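PDB 1FX5: anti-H(O) lectin 1 from Ulex europaeus, which binds L-fucose-containing carbohydrates such as the H(O) blood-group determinant, as a calcium- and manganese-containing homodimeric legume lectin. Local coordinates for residues F72-E77 / A168-I173; P82-D87 / I220-T225; P138-I143 / A155-K160; L181-T186 / I194-I199. One frame throughout, in Å; residues are numbered along the deposited sequence.

Interaction 1 of 4, residues F72-E77 / A168-I173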
loop_
_atom_site.group_PDB
_atom_site.type_symbol
_atom_site.label_atom_id
_atom_site.label_comp_id
_atom_site.label_asym_id
_atom_site.label_seq_id
_atom_site.Cartn_x
_atom_site.Cartn_y
_atom_site.Cartn_z
ATOM N N PHE A 72 11.321 -5.380 -12.692
ATOM C CA PHE A 72 10.855 -6.747 -12.482
ATOM C C PHE A 72 11.480 -7.690 -13.512
ATOM O O PHE A 72 11.975 -7.256 -14.567
ATOM C CB PHE A 72 9.312 -6.820 -12.560
ATOM C CG PHE A 72 8.741 -6.373 -13.885
ATOM C CD1 PHE A 72 8.555 -7.280 -14.920
ATOM C CD2 PHE A 72 8.417 -5.039 -14.103
ATOM C CE1 PHE A 72 8.059 -6.871 -16.156
ATOM C CE2 PHE A 72 7.917 -4.616 -15.341
ATOM C CZ PHE A 72 7.739 -5.528 -16.372
ATOM N N SER A 73 11.495 -8.976 -13.186
ATOM C CA SER A 73 12.035 -10.010 -14.067
ATOM C C SER A 73 10.866 -10.915 -14.463
ATOM O O SER A 73 10.002 -11.222 -13.628
ATOM C CB SER A 73 13.096 -10.835 -13.332
ATOM O OG SER A 73 14.211 -10.020 -12.999
ATOM N N PHE A 74 10.839 -11.361 -15.714
ATOM C CA PHE A 74 9.751 -12.224 -16.151
ATOM C C PHE A 74 10.267 -13.293 -17.153
ATOM O O PHE A 74 11.428 -13.248 -17.600
ATOM C CB PHE A 74 8.634 -11.355 -16.788
ATOM C CG PHE A 74 8.895 -10.965 -18.235
ATOM C CD1 PHE A 74 8.449 -11.758 -19.279
ATOM C CD2 PHE A 74 9.585 -9.811 -18.542
ATOM C CE1 PHE A 74 8.689 -11.415 -20.606
ATOM C CE2 PHE A 74 9.831 -9.452 -19.864
ATOM C CZ PHE A 74 9.382 -10.260 -20.903
ATOM N N PHE A 75 9.444 -14.302 -17.416
ATOM C CA PHE A 75 9.797 -15.353 -18.361
ATOM C C PHE A 75 8.476 -15.910 -18.904
ATOM O O PHE A 75 7.409 -15.692 -18.315
ATOM C CB PHE A 75 10.732 -16.425 -17.755
ATOM C CG PHE A 75 10.074 -17.329 -16.753
ATOM C CD1 PHE A 75 9.941 -16.940 -15.424
ATOM C CD2 PHE A 75 9.610 -18.581 -17.131
ATOM C CE1 PHE A 75 9.353 -17.786 -14.483
ATOM C CE2 PHE A 75 9.026 -19.430 -16.201
ATOM C CZ PHE A 75 8.898 -19.029 -14.870
ATOM N N MET A 76 8.531 -16.528 -20.078
ATOM C CA MET A 76 7.340 -17.094 -20.701
ATOM C C MET A 76 7.606 -18.558 -21.040
ATOM O O MET A 76 8.732 -18.925 -21.359
ATOM C CB MET A 76 7.033 -16.343 -22.011
ATOM C CG MET A 76 7.143 -14.832 -21.931
ATOM S SD MET A 76 6.719 -13.978 -23.463
ATOM C CE MET A 76 8.234 -14.134 -24.449
ATOM N N GLU A 77 6.558 -19.375 -21.035
ATOM C CA GLU A 77 6.687 -20.798 -21.352
ATOM C C GLU A 77 5.628 -21.160 -22.364
ATOM O O GLU A 77 4.487 -20.706 -22.251
ATOM C CB GLU A 77 6.484 -21.648 -20.112
ATOM C CG GLU A 77 7.293 -21.178 -18.950
ATOM C CD GLU A 77 7.968 -22.312 -18.246
ATOM O OE1 GLU A 77 9.017 -22.769 -18.771
ATOM O OE2 GLU A 77 7.444 -22.733 -17.181
ATOM N N ALA A 168 14.234 -12.235 -18.549
ATOM C CA ALA A 168 14.474 -10.862 -18.976
ATOM C C ALA A 168 14.302 -9.935 -17.778
ATOM O O ALA A 168 13.463 -10.194 -16.911
ATOM C CB ALA A 168 13.475 -10.479 -20.072
ATOM N N ASN A 169 15.166 -8.924 -17.674
ATOM C CA ASN A 169 15.097 -7.950 -16.587
ATOM C C ASN A 169 14.573 -6.660 -17.246
ATOM O O ASN A 169 15.101 -6.217 -18.280
ATOM C CB ASN A 169 16.470 -7.689 -15.980
ATOM C CG ASN A 169 17.080 -8.933 -15.353
ATOM O OD1 ASN A 169 18.306 -9.107 -15.353
ATOM N ND2 ASN A 169 16.238 -9.811 -14.824
ATOM N N VAL A 170 13.524 -6.089 -16.665
ATOM C CA VAL A 170 12.903 -4.857 -17.170
ATOM C C VAL A 170 12.996 -3.661 -16.216
ATOM O O VAL A 170 12.913 -3.796 -14.979
ATOM C CB VAL A 170 11.379 -5.092 -17.474
ATOM C CG1 VAL A 170 10.689 -3.795 -17.942
ATOM C CG2 VAL A 170 11.208 -6.204 -18.498
ATOM N N GLU A 171 13.172 -2.484 -16.789
ATOM C CA GLU A 171 13.252 -1.282 -15.988
ATOM C C GLU A 171 12.450 -0.185 -16.698
ATOM O O GLU A 171 12.690 0.097 -17.884
ATOM C CB GLU A 171 14.689 -0.850 -15.773
ATOM C CG GLU A 171 14.775 0.258 -14.766
ATOM C CD GLU A 171 16.197 0.632 -14.447
ATOM O OE1 GLU A 171 17.063 -0.279 -14.455
ATOM O OE2 GLU A 171 16.445 1.835 -14.195
ATOM N N ILE A 172 11.494 0.403 -15.975
ATOM C CA ILE A 172 10.631 1.466 -16.496
ATOM C C ILE A 172 10.750 2.701 -15.606
ATOM O O ILE A 172 10.582 2.617 -14.375
ATOM C CB ILE A 172 9.141 1.004 -16.574
ATOM C CG1 ILE A 172 9.048 -0.269 -17.408
ATOM C CG2 ILE A 172 8.274 2.083 -17.253
ATOM C CD1 ILE A 172 7.673 -0.908 -17.420
ATOM N N ILE A 173 10.961 3.856 -16.228
ATOM C CA ILE A 173 11.110 5.110 -15.492
ATOM C C ILE A 173 10.289 6.292 -16.022
ATOM O O ILE A 173 10.171 6.487 -17.249
ATOM C CB ILE A 173 12.611 5.574 -15.579
ATOM C CG1 ILE A 173 13.537 4.540 -14.950
ATOM C CG2 ILE A 173 12.826 6.936 -14.928
ATOM C CD1 ILE A 173 14.972 4.689 -15.409
#

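Interaction 2 of 4, residues P82-D87 / I220-T225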
loop_
_atom_site.group_PDB
_atom_site.type_symbol
_atom_site.label_atom_id
_atom_site.label_comp_id
_atom_site.label_asym_id
_atom_site.label_seq_id
_atom_site.Cartn_x
_atom_site.Cartn_y
_atom_site.Cartn_z
ATOM N N PRO A 82 7.401 -21.310 -30.748
ATOM C CA PRO A 82 7.648 -19.975 -30.168
ATOM C C PRO A 82 7.280 -18.780 -31.039
ATOM O O PRO A 82 6.703 -17.821 -30.543
ATOM C CB PRO A 82 9.145 -20.002 -29.873
ATOM C CG PRO A 82 9.388 -21.426 -29.529
ATOM C CD PRO A 82 8.599 -22.155 -30.614
ATOM N N LYS A 83 7.610 -18.843 -32.332
ATOM C CA LYS A 83 7.316 -17.756 -33.282
ATOM C C LYS A 83 5.839 -17.377 -33.350
ATOM O O LYS A 83 5.506 -16.194 -33.417
ATOM C CB LYS A 83 7.832 -18.110 -34.716
ATOM N N ALA A 84 4.975 -18.396 -33.316
ATOM C CA ALA A 84 3.522 -18.251 -33.381
ATOM C C ALA A 84 2.769 -17.989 -32.059
ATOM O O ALA A 84 1.602 -17.586 -32.095
ATOM C CB ALA A 84 2.932 -19.493 -34.080
ATOM N N ALA A 85 3.413 -18.226 -30.917
ATOM C CA ALA A 85 2.789 -18.024 -29.597
ATOM C C ALA A 85 2.397 -16.572 -29.328
ATOM O O ALA A 85 3.129 -15.648 -29.693
ATOM C CB ALA A 85 3.695 -18.534 -28.517
ATOM N N THR A 86 1.271 -16.391 -28.635
ATOM C CA THR A 86 0.722 -15.068 -28.298
ATOM C C THR A 86 0.420 -15.019 -26.779
ATOM O O THR A 86 0.611 -16.030 -26.115
ATOM C CB THR A 86 -0.612 -14.852 -29.106
ATOM O OG1 THR A 86 -1.666 -15.627 -28.517
ATOM C CG2 THR A 86 -0.475 -15.291 -30.580
ATOM N N ASP A 87 0.063 -13.868 -26.180
ATOM C CA ASP A 87 -0.074 -12.542 -26.813
ATOM C C ASP A 87 0.891 -11.527 -26.198
ATOM O O ASP A 87 1.120 -10.474 -26.799
ATOM C CB ASP A 87 -1.493 -11.993 -26.678
ATOM C CG ASP A 87 -2.372 -12.397 -27.824
ATOM O OD1 ASP A 87 -3.134 -13.368 -27.643
ATOM O OD2 ASP A 87 -2.281 -11.783 -28.906
ATOM N N ILE A 220 -6.303 -19.457 -28.097
ATOM C CA ILE A 220 -6.268 -20.934 -28.353
ATOM C C ILE A 220 -5.436 -21.305 -29.550
ATOM O O ILE A 220 -5.507 -20.640 -30.584
ATOM C CB ILE A 220 -7.631 -21.642 -28.651
ATOM C CG1 ILE A 220 -8.733 -20.647 -28.941
ATOM C CG2 ILE A 220 -7.945 -22.698 -27.589
ATOM C CD1 ILE A 220 -8.647 -20.075 -30.301
ATOM N N GLY A 221 -4.686 -22.393 -29.421
ATOM C CA GLY A 221 -3.851 -22.835 -30.524
ATOM C C GLY A 221 -2.453 -22.257 -30.516
ATOM O O GLY A 221 -1.584 -22.732 -31.245
ATOM N N ARG A 222 -2.222 -21.230 -29.704
ATOM C CA ARG A 222 -0.903 -20.603 -29.627
ATOM C C ARG A 222 -0.660 -20.106 -28.211
ATOM O O ARG A 222 0.016 -19.098 -27.988
ATOM C CB ARG A 222 -0.771 -19.472 -30.676
ATOM C CG ARG A 222 -2.067 -18.793 -31.116
ATOM C CD ARG A 222 -2.161 -18.564 -32.661
ATOM N NE ARG A 222 -0.981 -17.882 -33.172
ATOM C CZ ARG A 222 -0.728 -17.594 -34.448
ATOM N NH1 ARG A 222 -1.573 -17.910 -35.414
ATOM N NH2 ARG A 222 0.420 -16.999 -34.753
ATOM N N GLN A 223 -1.142 -20.894 -27.261
ATOM C CA GLN A 223 -1.029 -20.593 -25.853
ATOM C C GLN A 223 0.350 -20.548 -25.258
ATOM O O GLN A 223 1.209 -21.339 -25.597
ATOM C CB GLN A 223 -1.875 -21.561 -25.026
ATOM C CG GLN A 223 -3.363 -21.529 -25.349
ATOM C CD GLN A 223 -4.174 -22.389 -24.383
ATOM O OE1 GLN A 223 -3.650 -23.330 -23.777
ATOM N NE2 GLN A 223 -5.446 -22.057 -24.221
ATOM N N ALA A 224 0.522 -19.611 -24.335
ATOM C CA ALA A 224 1.772 -19.403 -23.620
ATOM C C ALA A 224 1.414 -18.759 -22.277
ATOM O O ALA A 224 0.383 -18.076 -22.160
ATOM C CB ALA A 224 2.699 -18.497 -24.409
ATOM N N THR A 225 2.190 -19.061 -21.244
ATOM C CA THR A 225 1.949 -18.494 -19.930
ATOM C C THR A 225 3.040 -17.406 -19.717
ATOM O O THR A 225 4.153 -17.530 -20.233
ATOM C CB THR A 225 1.953 -19.594 -18.839
ATOM O OG1 THR A 225 1.698 -18.994 -17.555
ATOM C CG2 THR A 225 3.288 -20.329 -18.821
#

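Interaction 3 of 4, residues P138-I143 / A155-K160. With MN (manganese (II) ion), chain F.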
loop_
_atom_site.group_PDB
_atom_site.type_symbol
_atom_site.label_atom_id
_atom_site.label_comp_id
_atom_site.label_asym_id
_atom_site.label_seq_id
_atom_site.Cartn_x
_atom_site.Cartn_y
_atom_site.Cartn_z
ATOM N N PRO A 138 2.974 -3.466 -35.844
ATOM C CA PRO A 138 4.005 -3.499 -36.892
ATOM C C PRO A 138 4.124 -5.022 -37.232
ATOM O O PRO A 138 3.640 -5.873 -36.466
ATOM C CB PRO A 138 5.258 -2.962 -36.179
ATOM C CG PRO A 138 4.936 -3.029 -34.705
ATOM C CD PRO A 138 3.472 -2.759 -34.646
ATOM N N GLY A 139 4.756 -5.376 -38.348
ATOM C CA GLY A 139 4.868 -6.786 -38.707
ATOM C C GLY A 139 5.868 -7.666 -37.995
ATOM O O GLY A 139 6.547 -8.433 -38.676
ATOM N N PHE A 140 5.958 -7.588 -36.658
ATOM C CA PHE A 140 6.898 -8.397 -35.862
ATOM C C PHE A 140 6.676 -8.154 -34.367
ATOM O O PHE A 140 5.994 -7.198 -34.006
ATOM C CB PHE A 140 8.352 -8.043 -36.214
ATOM C CG PHE A 140 8.586 -6.568 -36.498
ATOM C CD1 PHE A 140 8.846 -6.134 -37.801
ATOM C CD2 PHE A 140 8.532 -5.622 -35.477
ATOM C CE1 PHE A 140 9.038 -4.792 -38.076
ATOM C CE2 PHE A 140 8.724 -4.267 -35.746
ATOM C CZ PHE A 140 8.975 -3.853 -37.048
ATOM N N PRO A 141 7.207 -9.037 -33.478
ATOM C CA PRO A 141 7.044 -8.857 -32.016
ATOM C C PRO A 141 7.658 -7.487 -31.684
ATOM O O PRO A 141 8.600 -7.051 -32.368
ATOM C CB PRO A 141 7.871 -9.998 -31.431
ATOM C CG PRO A 141 7.762 -11.072 -32.498
ATOM C CD PRO A 141 7.944 -10.278 -33.780
ATOM N N HIS A 142 7.197 -6.833 -30.621
ATOM C CA HIS A 142 7.739 -5.515 -30.294
ATOM C C HIS A 142 7.369 -5.016 -28.901
ATOM O O HIS A 142 6.484 -5.600 -28.245
ATOM C CB HIS A 142 7.120 -4.530 -31.303
ATOM C CG HIS A 142 5.611 -4.608 -31.367
ATOM N ND1 HIS A 142 4.911 -5.627 -31.983
ATOM C CD2 HIS A 142 4.668 -3.800 -30.817
ATOM C CE1 HIS A 142 3.599 -5.425 -31.790
ATOM N NE2 HIS A 142 3.390 -4.326 -31.088
ATOM N N ILE A 143 8.112 -4.025 -28.395
ATOM C CA ILE A 143 7.767 -3.477 -27.080
ATOM C C ILE A 143 7.269 -2.052 -27.419
ATOM O O ILE A 143 7.918 -1.328 -28.198
ATOM C CB ILE A 143 8.892 -3.502 -25.960
ATOM C CG1 ILE A 143 9.772 -2.262 -25.987
ATOM C CG2 ILE A 143 9.700 -4.768 -26.016
ATOM C CD1 ILE A 143 10.740 -2.200 -27.138
ATOM N N ALA A 155 6.930 2.266 -30.974
ATOM C CA ALA A 155 7.231 0.846 -30.734
ATOM C C ALA A 155 8.606 0.474 -31.296
ATOM O O ALA A 155 9.071 1.118 -32.231
ATOM C CB ALA A 155 6.157 -0.031 -31.410
ATOM N N GLU A 156 9.271 -0.521 -30.701
ATOM C CA GLU A 156 10.583 -0.950 -31.188
ATOM C C GLU A 156 10.567 -2.463 -31.371
ATOM O O GLU A 156 9.942 -3.196 -30.580
ATOM C CB GLU A 156 11.719 -0.562 -30.225
ATOM C CG GLU A 156 11.875 0.958 -29.949
ATOM C CD GLU A 156 12.499 1.764 -31.103
ATOM O OE1 GLU A 156 13.210 1.186 -31.955
ATOM O OE2 GLU A 156 12.283 2.994 -31.154
ATOM N N ARG A 157 11.274 -2.929 -32.392
ATOM C CA ARG A 157 11.363 -4.362 -32.700
ATOM C C ARG A 157 11.967 -5.167 -31.551
ATOM O O ARG A 157 13.012 -4.803 -31.041
ATOM C CB ARG A 157 12.223 -4.583 -33.946
ATOM C CG ARG A 157 12.160 -5.992 -34.454
ATOM C CD ARG A 157 12.754 -6.047 -35.836
ATOM N NE ARG A 157 12.417 -7.288 -36.525
ATOM C CZ ARG A 157 12.259 -7.383 -37.845
ATOM N NH1 ARG A 157 12.404 -6.310 -38.627
ATOM N NH2 ARG A 157 11.961 -8.561 -38.384
ATOM N N TRP A 158 11.377 -6.324 -31.256
ATOM C CA TRP A 158 11.834 -7.198 -30.179
ATOM C C TRP A 158 11.938 -8.664 -30.613
ATOM O O TRP A 158 10.968 -9.240 -31.099
ATOM C CB TRP A 158 10.833 -7.085 -29.000
ATOM C CG TRP A 158 10.978 -8.110 -27.830
ATOM C CD1 TRP A 158 12.144 -8.559 -27.251
ATOM C CD2 TRP A 158 9.907 -8.727 -27.079
ATOM N NE1 TRP A 158 11.865 -9.399 -26.192
ATOM C CE2 TRP A 158 10.503 -9.522 -26.071
ATOM C CE3 TRP A 158 8.512 -8.672 -27.169
ATOM C CZ2 TRP A 158 9.743 -10.266 -25.151
ATOM C CZ3 TRP A 158 7.760 -9.403 -26.259
ATOM C CH2 TRP A 158 8.376 -10.196 -25.258
ATOM N N ASN A 159 13.113 -9.268 -30.472
ATOM C CA ASN A 159 13.270 -10.672 -30.852
ATOM C C ASN A 159 13.037 -11.474 -29.565
ATOM O O ASN A 159 13.970 -11.716 -28.790
ATOM C CB ASN A 159 14.662 -10.928 -31.412
ATOM C CG ASN A 159 14.903 -10.184 -32.716
ATOM O OD1 ASN A 159 15.936 -9.550 -32.894
ATOM N ND2 ASN A 159 13.931 -10.227 -33.623
ATOM N N LYS A 160 11.772 -11.830 -29.340
ATOM C CA LYS A 160 11.329 -12.589 -28.162
ATOM C C LYS A 160 12.027 -13.942 -27.946
ATOM O O LYS A 160 12.346 -14.640 -28.902
ATOM C CB LYS A 160 9.787 -12.761 -28.203
ATOM C CG LYS A 160 9.261 -13.393 -29.510
ATOM C CD LYS A 160 7.760 -13.621 -29.486
ATOM C CE LYS A 160 7.344 -14.592 -30.585
ATOM N NZ LYS A 160 5.892 -14.893 -30.579
HETATM MN MN MN F . 1.198 -4.040 -30.245
HETATM O O HOH W 1 -0.688 -3.617 -29.369
HETATM O O HOH W 2 1.470 -1.961 -30.889
#

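Interaction 4 of 4, residues L181-T186 / I194-I199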
loop_
_atom_site.group_PDB
_atom_site.type_symbol
_atom_site.label_atom_id
_atom_site.label_comp_id
_atom_site.label_asym_id
_atom_site.label_seq_id
_atom_site.Cartn_x
_atom_site.Cartn_y
_atom_site.Cartn_z
ATOM N N LEU A 181 8.994 8.932 -20.571
ATOM C CA LEU A 181 8.655 7.574 -20.131
ATOM C C LEU A 181 9.574 6.628 -20.944
ATOM O O LEU A 181 9.498 6.595 -22.175
ATOM C CB LEU A 181 7.174 7.264 -20.411
ATOM C CG LEU A 181 6.667 5.878 -20.014
ATOM C CD1 LEU A 181 6.812 5.686 -18.490
ATOM C CD2 LEU A 181 5.207 5.749 -20.411
ATOM N N THR A 182 10.504 5.949 -20.273
ATOM C CA THR A 182 11.434 5.021 -20.939
ATOM C C THR A 182 11.302 3.629 -20.346
ATOM O O THR A 182 11.169 3.482 -19.118
ATOM C CB THR A 182 12.917 5.450 -20.760
ATOM O OG1 THR A 182 13.085 6.764 -21.273
ATOM C CG2 THR A 182 13.860 4.537 -21.549
ATOM N N ALA A 183 11.335 2.620 -21.213
ATOM C CA ALA A 183 11.229 1.229 -20.791
ATOM C C ALA A 183 12.342 0.469 -21.496
ATOM O O ALA A 183 12.572 0.690 -22.695
ATOM C CB ALA A 183 9.874 0.645 -21.206
ATOM N N SER A 184 13.093 -0.343 -20.757
ATOM C CA SER A 184 14.167 -1.129 -21.364
ATOM C C SER A 184 14.130 -2.577 -20.876
ATOM O O SER A 184 13.681 -2.881 -19.744
ATOM C CB SER A 184 15.539 -0.504 -21.138
ATOM O OG SER A 184 15.839 -0.453 -19.781
ATOM N N LEU A 185 14.464 -3.476 -21.786
ATOM C CA LEU A 185 14.486 -4.893 -21.498
ATOM C C LEU A 185 15.896 -5.434 -21.763
ATOM O O LEU A 185 16.522 -5.050 -22.744
ATOM C CB LEU A 185 13.451 -5.603 -22.374
ATOM C CG LEU A 185 13.382 -7.143 -22.338
ATOM C CD1 LEU A 185 11.957 -7.617 -22.711
ATOM C CD2 LEU A 185 14.454 -7.752 -23.292
ATOM N N THR A 186 16.407 -6.277 -20.870
ATOM C CA THR A 186 17.732 -6.843 -21.048
ATOM C C THR A 186 17.775 -8.343 -20.750
ATOM O O THR A 186 17.155 -8.813 -19.785
ATOM C CB THR A 186 18.768 -6.144 -20.137
ATOM O OG1 THR A 186 18.836 -4.753 -20.478
ATOM C CG2 THR A 186 20.176 -6.791 -20.294
ATOM N N ILE A 194 17.089 -3.651 -25.300
ATOM C CA ILE A 194 16.292 -2.818 -26.205
ATOM C C ILE A 194 15.504 -1.827 -25.365
ATOM O O ILE A 194 15.202 -2.100 -24.192
ATOM C CB ILE A 194 15.262 -3.613 -27.087
ATOM C CG1 ILE A 194 14.241 -4.311 -26.223
ATOM C CG2 ILE A 194 15.943 -4.656 -27.982
ATOM C CD1 ILE A 194 13.129 -4.874 -27.049
ATOM N N SER A 195 15.213 -0.657 -25.925
ATOM C CA SER A 195 14.447 0.325 -25.177
ATOM C C SER A 195 13.559 1.150 -26.082
ATOM O O SER A 195 13.819 1.277 -27.295
ATOM C CB SER A 195 15.341 1.217 -24.329
ATOM O OG SER A 195 16.252 1.933 -25.117
ATOM N N VAL A 196 12.456 1.612 -25.504
ATOM C CA VAL A 196 11.484 2.425 -26.207
ATOM C C VAL A 196 11.187 3.591 -25.278
ATOM O O VAL A 196 11.078 3.413 -24.044
ATOM C CB VAL A 196 10.220 1.623 -26.554
ATOM C CG1 VAL A 196 9.483 1.180 -25.285
ATOM C CG2 VAL A 196 9.347 2.449 -27.470
ATOM N N THR A 197 11.028 4.774 -25.869
ATOM C CA THR A 197 10.761 5.987 -25.107
ATOM C C THR A 197 9.710 6.870 -25.718
ATOM O O THR A 197 9.511 6.847 -26.937
ATOM C CB THR A 197 12.049 6.880 -25.108
ATOM O OG1 THR A 197 13.145 6.165 -24.543
ATOM C CG2 THR A 197 11.861 8.120 -24.320
ATOM N N SER A 198 9.074 7.676 -24.872
ATOM C CA SER A 198 8.058 8.618 -25.305
ATOM C C SER A 198 7.884 9.762 -24.302
ATOM O O SER A 198 8.267 9.645 -23.128
ATOM C CB SER A 198 6.719 7.985 -25.617
ATOM O OG SER A 198 6.031 8.873 -26.506
ATOM N N ILE A 199 7.339 10.883 -24.781
ATOM C CA ILE A 199 7.112 12.053 -23.944
ATOM C C ILE A 199 5.607 12.250 -23.904
ATOM O O ILE A 199 4.977 12.530 -24.928
ATOM C CB ILE A 199 7.881 13.278 -24.486
ATOM C CG1 ILE A 199 9.367 12.898 -24.584
ATOM C CG2 ILE A 199 7.665 14.486 -23.569
ATOM C CD1 ILE A 199 10.336 14.004 -24.861
#

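Interaction 1 of 4, residues F72-E77 / A168-I173
Phe72 and Phe74 meet Ala168 and Val170 on the buried face of an antiparallel strand pair in the flat back sheet of the legume lectin sandwich. Strand 64-78 runs beside strand 168-175 at 139° between the short segments, and they share three bridges: Phe72 with Val170 and Phe74 with Ala168 as hydrogen-bonded pairs, Ser73 with Asn169 as the non-hydrogen-bonded pair between them. Four backbone bonds join the strands, among them Val170 N to Phe72 O at 2.9 Å. The tight side is apolar. With CG set between the backbone N and the carbonyl carbon (chi1 60°), the Phe72 ring lies alongside Val170 and takes its CB over one face, 4.0 Å from the ring centroid; Ile172 CD1 comes up at the ring edge. Val170 is shared, because its second methyl, CG2, meets the edge of the Phe74 ring at 3.8 Å from CE2, while Ala168 CB also reaches that CE2. Phe126 of strand 122-127, in the facing front sheet, touches both Phe72 and Val170, and Leu185 touches Phe74 and Ala168, so this face looks into the hydrophobic interior. The other face, bearing Ser73 and Asn169, is partly exposed and polar. There the pairing is looser in geometry: the amide Asn169 ND2 approaches Ser73 OG at 2.7 Å, but the N-H...O angle is only 115°, a weak bond.

Interaction 2 of 4, residues P82-D87 / I220-T225
Arg222 grips a single backbone oxygen side-on: its NE lies 2.8 Å from Ala84 O and its NH2 lies 3.0 Å from that same Ala84 O. The two donors use the carbonyl differently. NH2 sits in the carbonyl plane on a lone pair, whereas NE is tilted 23° from that plane. Bends at chi2 (-136°) and chi3 (-52°) curl the arginine chain back so that this edge of the guanidinium turns to Ala84 O, and the double grip should fix the rotation of the group. Arg222 also answers through its backbone, its carbonyl O accepting a nearly straight bond from Thr86 N at 3.1 Å. Ala85 CA adds a CA-H...O contact to that same oxygen. Both segments are mostly loop: 82-87 links strand 64-78 to strand 88-94 of the legume lectin sandwich, and 220-225 joins strand 209-219 to strand 224-236. The peptide between Thr86 and Asp87 is cis; a cis peptide before this aspartate is characteristic of legume lectins, where it helps to shape the monosaccharide site next to calcium, and the same probably holds here. The nearest atom of the Thr86 side chain is about 7 Å from the bound calcium. Thr86 OG1 donates to Asp87 OD1 from above the carboxylate plane. Further out, packing takes over. Thr86 CG2 rests 3.7 Å from Arg222 NE, and Ala84 CB touches NH2. Ala85 CB and Ala224 CB lie 4.2 Å apart, and both side chains also touch Thr78.

Interaction 3 of 4, residues P138-I143 / A155-K160
With its CG between the backbone N and the carbonyl carbon (chi1 37°), Phe140 sets its ring against Arg157, whose chain runs extended from a CG anti to its own N (chi1 -170°). Phe140 lies in the loop leading into the beta hairpin of strands 142-147 and 154-157, and Arg157 at the end of its second strand, in the curved front sheet of the legume lectin fold. The guanidinium lies flat on the ring, planes 16° apart, with CZ 4.2 Å from the ring centroid, an off-centre cation-pi stack; Arg157 CD sits over the ring centre. Three backbone bonds join the segments: a mutual pair between Ile143 and Glu156, and Trp158 N to Pro141 O at 3.1 Å, the last approaching from above the carbonyl plane. On the buried side Ile143 CG2 packs against Trp158, 3.9 Å from its CB. Pro141 CG packs across the Lys160 chain, 3.9 Å from its CD, while Lys160 NZ bonds to the backbone O of Thr128 and to those of Pro82 and Lys83 in the 82-87 loop. His142 is held at both ends of its imidazole. ND1 donates to Phe140 O at 2.8 Å, which fixes the ring's rotation and leaves the other nitrogen for the metal. Glu125, Asp127, Asp137 and two waters complete the coordination of manganese, to which His142 NE2 binds at 2.4 Å.

Interaction 4 of 4, residues L181-T186 / I194-I199
Residues 181-186 and 194-199 form a regular two-stranded beta hairpin in the flat six-stranded back sheet of the legume lectin sandwich, with strand 192-199 at the edge of that sheet in this chain. Paired threonines and serines occupy one face and mostly aliphatic side chains the other, where Ser198 is the polar member. Strand 180-187 also pairs with strand 168-175. The segments run 169° apart, close to exactly antiparallel, with their axes 4.7 Å from each other at closest approach. Three hydrogen-bonded pairs, Leu181 with Ser198, Ala183 with Val196 and Leu185 with Ile194, give six backbone bonds, the shortest from Leu181 N to Ser198 O at 2.8 Å. At the non-hydrogen-bonded pairs, CA-H...O contacts fill in between, such as Ser195 CA to Ala183 O at 3.1 Å. The largely apolar face is lightly packed within the hairpin itself: Ala183 CB meets Val196 CG1 at 4.1 Å, and Leu185 CB meets Ile194 CG1 at the same distance. Its fuller cover comes from other strands. Leu181 and Ala183 lean on Ile172, Leu185 and Ile194 touch Trp158, and from strand 122-127 of the facing curved front sheet Val124 and Phe126 reach Ala183 and Leu185 respectively. The other face is partly open to solvent. Here Ser184 CB and Ser195 CB face each other at 3.6 Å. In both threonines OG1 is turned anti to the carbonyl carbon (chi1 -58° and -59°), which brings the two oxygens together on this face; Thr182 OG1 and Thr197 OG1 are 3.3 Å apart, a weak hydrogen bond.

In the fold
Interactions 1 and 4 share the back sheet: Asn169 O and Thr186 N probably bond across the boundary between them, so that strand 168-175 links the two contacts. Both set apolar side chains against the interior and small polar ones outward, but interaction 1 is the more buried and brings aromatic rings. Interaction 3, on the front sheet, is partly buried and mixes hairpin pairing, an outer cation-pi stack and a metal ligand; its Trp158 packs on Phe74 and Ile194. Interaction 2, mainly loop against loop, is buried but far from the chain centre, near the calcium, and combines the Arg222 side-chain grip on a carbonyl with a backbone bond. It meets interaction 1 through Glu77 and Thr225, and interaction 3 through Lys160.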